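Local coordinates for protein adenylosuccinate lyase (Francisella tularensis subsp. tularensis, PDB 5HW2) that probably cleaves adenylosuccinate to AMP and fumarate, and the related succinyl carboxamide intermediate of IMP synthesis, in the de novo purine pathway, at residues T177-G182 against E208-V213. Residues are numbered along the deposited sequence; the frame is centred on the assembly and turned at random.
Sequences TVQFSG and EVSTQV. With K (potassium ion), chain M.
Gln179 and Ser181 meet Ser210, Thr211 and Gln212 around a buried potassium ion that ties two loops together. Gln179 spends both ends of its amide here. Its OE1 accepts from Ser210 OG at 2.9 Å, the hydroxyl tilted from the carbonyl plane, and also contacts the potassium at 3.0 Å. Its NE2 donates to Gln212 O at 2.9 Å, nearly straight (163°) but from above that carbonyl's plane; Gln212 O lies close to the amide plane, whose rotation is thereby fixed. Gln212 O also binds the ion, as does Thr211 O; from the other loop, Gly182 O lies 2.7 Å from the potassium. Rotation between backbone N and carbonyl carbon (chi1 70°) brings Ser181 OG beside Thr211 O and 2.7 Å from the potassium. Asp96 OD1 completes the site, its charge probably balancing the cation. This tight cluster ends towards Glu208, partly exposed and poorly ordered. Succinate-binding Gln212 is held by its backbone O while its OE1 bonds Ser140 of the second subunit, consistent with the ion helping to place it. Both loops flank helix 192-202, one following helix 151-173, the other leading into helix 217-244; helix 94-130 supplies Asp96.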
loop_
_atom_site.group_PDB
_atom_site.type_symbol
_atom_site.label_atom_id
_atom_site.label_comp_id
_atom_site.label_asym_id
_atom_site.label_seq_id
_atom_site.Cartn_x
_atom_site.Cartn_y
_atom_site.Cartn_z
ATOM N N THR C 177 -2.833 -9.780 24.678
ATOM C CA THR C 177 -3.533 -10.749 25.507
ATOM C C THR C 177 -2.784 -12.073 25.466
ATOM O O THR C 177 -1.746 -12.210 24.811
ATOM C CB THR C 177 -4.982 -10.948 25.041
ATOM O OG1 THR C 177 -4.997 -11.223 23.634
ATOM C CG2 THR C 177 -5.822 -9.712 25.333
ATOM N N VAL C 178 -3.320 -13.055 26.190
ATOM C CA VAL C 178 -2.898 -14.447 26.100
ATOM C C VAL C 178 -4.157 -15.304 26.058
ATOM O O VAL C 178 -5.261 -14.837 26.347
ATOM C CB VAL C 178 -1.989 -14.872 27.272
ATOM C CG1 VAL C 178 -0.626 -14.202 27.161
ATOM C CG2 VAL C 178 -2.648 -14.537 28.598
ATOM N N GLN C 179 -3.986 -16.570 25.690
ATOM C CA GLN C 179 -5.136 -17.452 25.558
ATOM C C GLN C 179 -4.738 -18.885 25.871
ATOM O O GLN C 179 -3.596 -19.297 25.649
ATOM C CB GLN C 179 -5.742 -17.383 24.152
ATOM C CG GLN C 179 -4.826 -17.913 23.064
ATOM C CD GLN C 179 -5.583 -18.576 21.934
ATOM O OE1 GLN C 179 -6.782 -18.834 22.040
ATOM N NE2 GLN C 179 -4.882 -18.863 20.842
ATOM N N PHE C 180 -5.709 -19.639 26.403
ATOM C CA PHE C 180 -5.650 -21.091 26.573
ATOM C C PHE C 180 -7.092 -21.584 26.407
ATOM O O PHE C 180 -7.808 -21.852 27.375
ATOM C CB PHE C 180 -5.067 -21.512 27.922
ATOM C CG PHE C 180 -3.728 -20.902 28.228
ATOM C CD1 PHE C 180 -2.570 -21.413 27.662
ATOM C CD2 PHE C 180 -3.626 -19.829 29.099
ATOM C CE1 PHE C 180 -1.336 -20.854 27.949
ATOM C CE2 PHE C 180 -2.397 -19.268 29.392
ATOM C CZ PHE C 180 -1.250 -19.780 28.815
ATOM N N SER C 181 -7.525 -21.693 25.151
ATOM C CA SER C 181 -8.926 -21.951 24.846
ATOM C C SER C 181 -9.179 -23.259 24.109
ATOM O O SER C 181 -10.339 -23.561 23.805
ATOM C CB SER C 181 -9.510 -20.789 24.029
ATOM O OG SER C 181 -8.971 -20.757 22.721
ATOM N N GLY C 182 -8.152 -24.045 23.819
ATOM C CA GLY C 182 -8.356 -25.309 23.138
ATOM C C GLY C 182 -8.311 -25.162 21.630
ATOM O O GLY C 182 -7.842 -24.161 21.085
ATOM N N GLU C 208 -10.668 -12.063 25.283
ATOM C CA GLU C 208 -12.088 -12.126 25.618
ATOM C C GLU C 208 -12.808 -13.166 24.769
ATOM O O GLU C 208 -13.545 -14.009 25.294
ATOM C CB GLU C 208 -12.723 -10.746 25.454
ATOM C CG GLU C 208 -11.829 -9.611 25.922
ATOM C CD GLU C 208 -12.594 -8.523 26.656
ATOM O OE1 GLU C 208 -12.421 -8.400 27.885
ATOM O OE2 GLU C 208 -13.377 -7.792 26.010
ATOM N N VAL C 209 -12.607 -13.126 23.453
ATOM C CA VAL C 209 -13.142 -14.129 22.539
ATOM C C VAL C 209 -12.029 -14.503 21.573
ATOM O O VAL C 209 -11.623 -13.683 20.740
ATOM C CB VAL C 209 -14.379 -13.637 21.775
ATOM C CG1 VAL C 209 -14.811 -14.680 20.759
ATOM C CG2 VAL C 209 -15.511 -13.334 22.733
ATOM N N SER C 210 -11.534 -15.730 21.683
ATOM C CA SER C 210 -10.493 -16.242 20.807
ATOM C C SER C 210 -10.985 -17.511 20.131
ATOM O O SER C 210 -11.698 -18.315 20.741
ATOM C CB SER C 210 -9.203 -16.530 21.582
ATOM O OG SER C 210 -9.397 -17.571 22.524
ATOM N N THR C 211 -10.616 -17.678 18.863
ATOM C CA THR C 211 -10.834 -18.939 18.169
ATOM C C THR C 211 -9.651 -19.854 18.453
ATOM O O THR C 211 -9.235 -19.989 19.608
ATOM C CB THR C 211 -11.007 -18.716 16.667
ATOM O OG1 THR C 211 -9.838 -18.077 16.138
ATOM C CG2 THR C 211 -12.223 -17.844 16.394
ATOM N N GLN C 212 -9.092 -20.482 17.415
ATOM C CA GLN C 212 -7.829 -21.182 17.609
ATOM C C GLN C 212 -6.709 -20.201 17.932
ATOM O O GLN C 212 -5.808 -20.526 18.713
ATOM C CB GLN C 212 -7.474 -22.028 16.378
ATOM C CG GLN C 212 -6.238 -22.917 16.590
ATOM C CD GLN C 212 -6.261 -24.207 15.777
ATOM O OE1 GLN C 212 -5.602 -24.322 14.741
ATOM N NE2 GLN C 212 -7.027 -25.180 16.243
ATOM N N VAL C 213 -6.768 -18.992 17.378
ATOM C CA VAL C 213 -5.730 -17.990 17.560
ATOM C C VAL C 213 -6.336 -16.746 18.206
ATOM O O VAL C 213 -7.553 -16.577 18.274
ATOM C CB VAL C 213 -5.036 -17.624 16.234
ATOM C CG1 VAL C 213 -4.395 -18.851 15.615
ATOM C CG2 VAL C 213 -6.032 -16.996 15.276
HETATM K K K M . -7.189 -21.529 20.821
#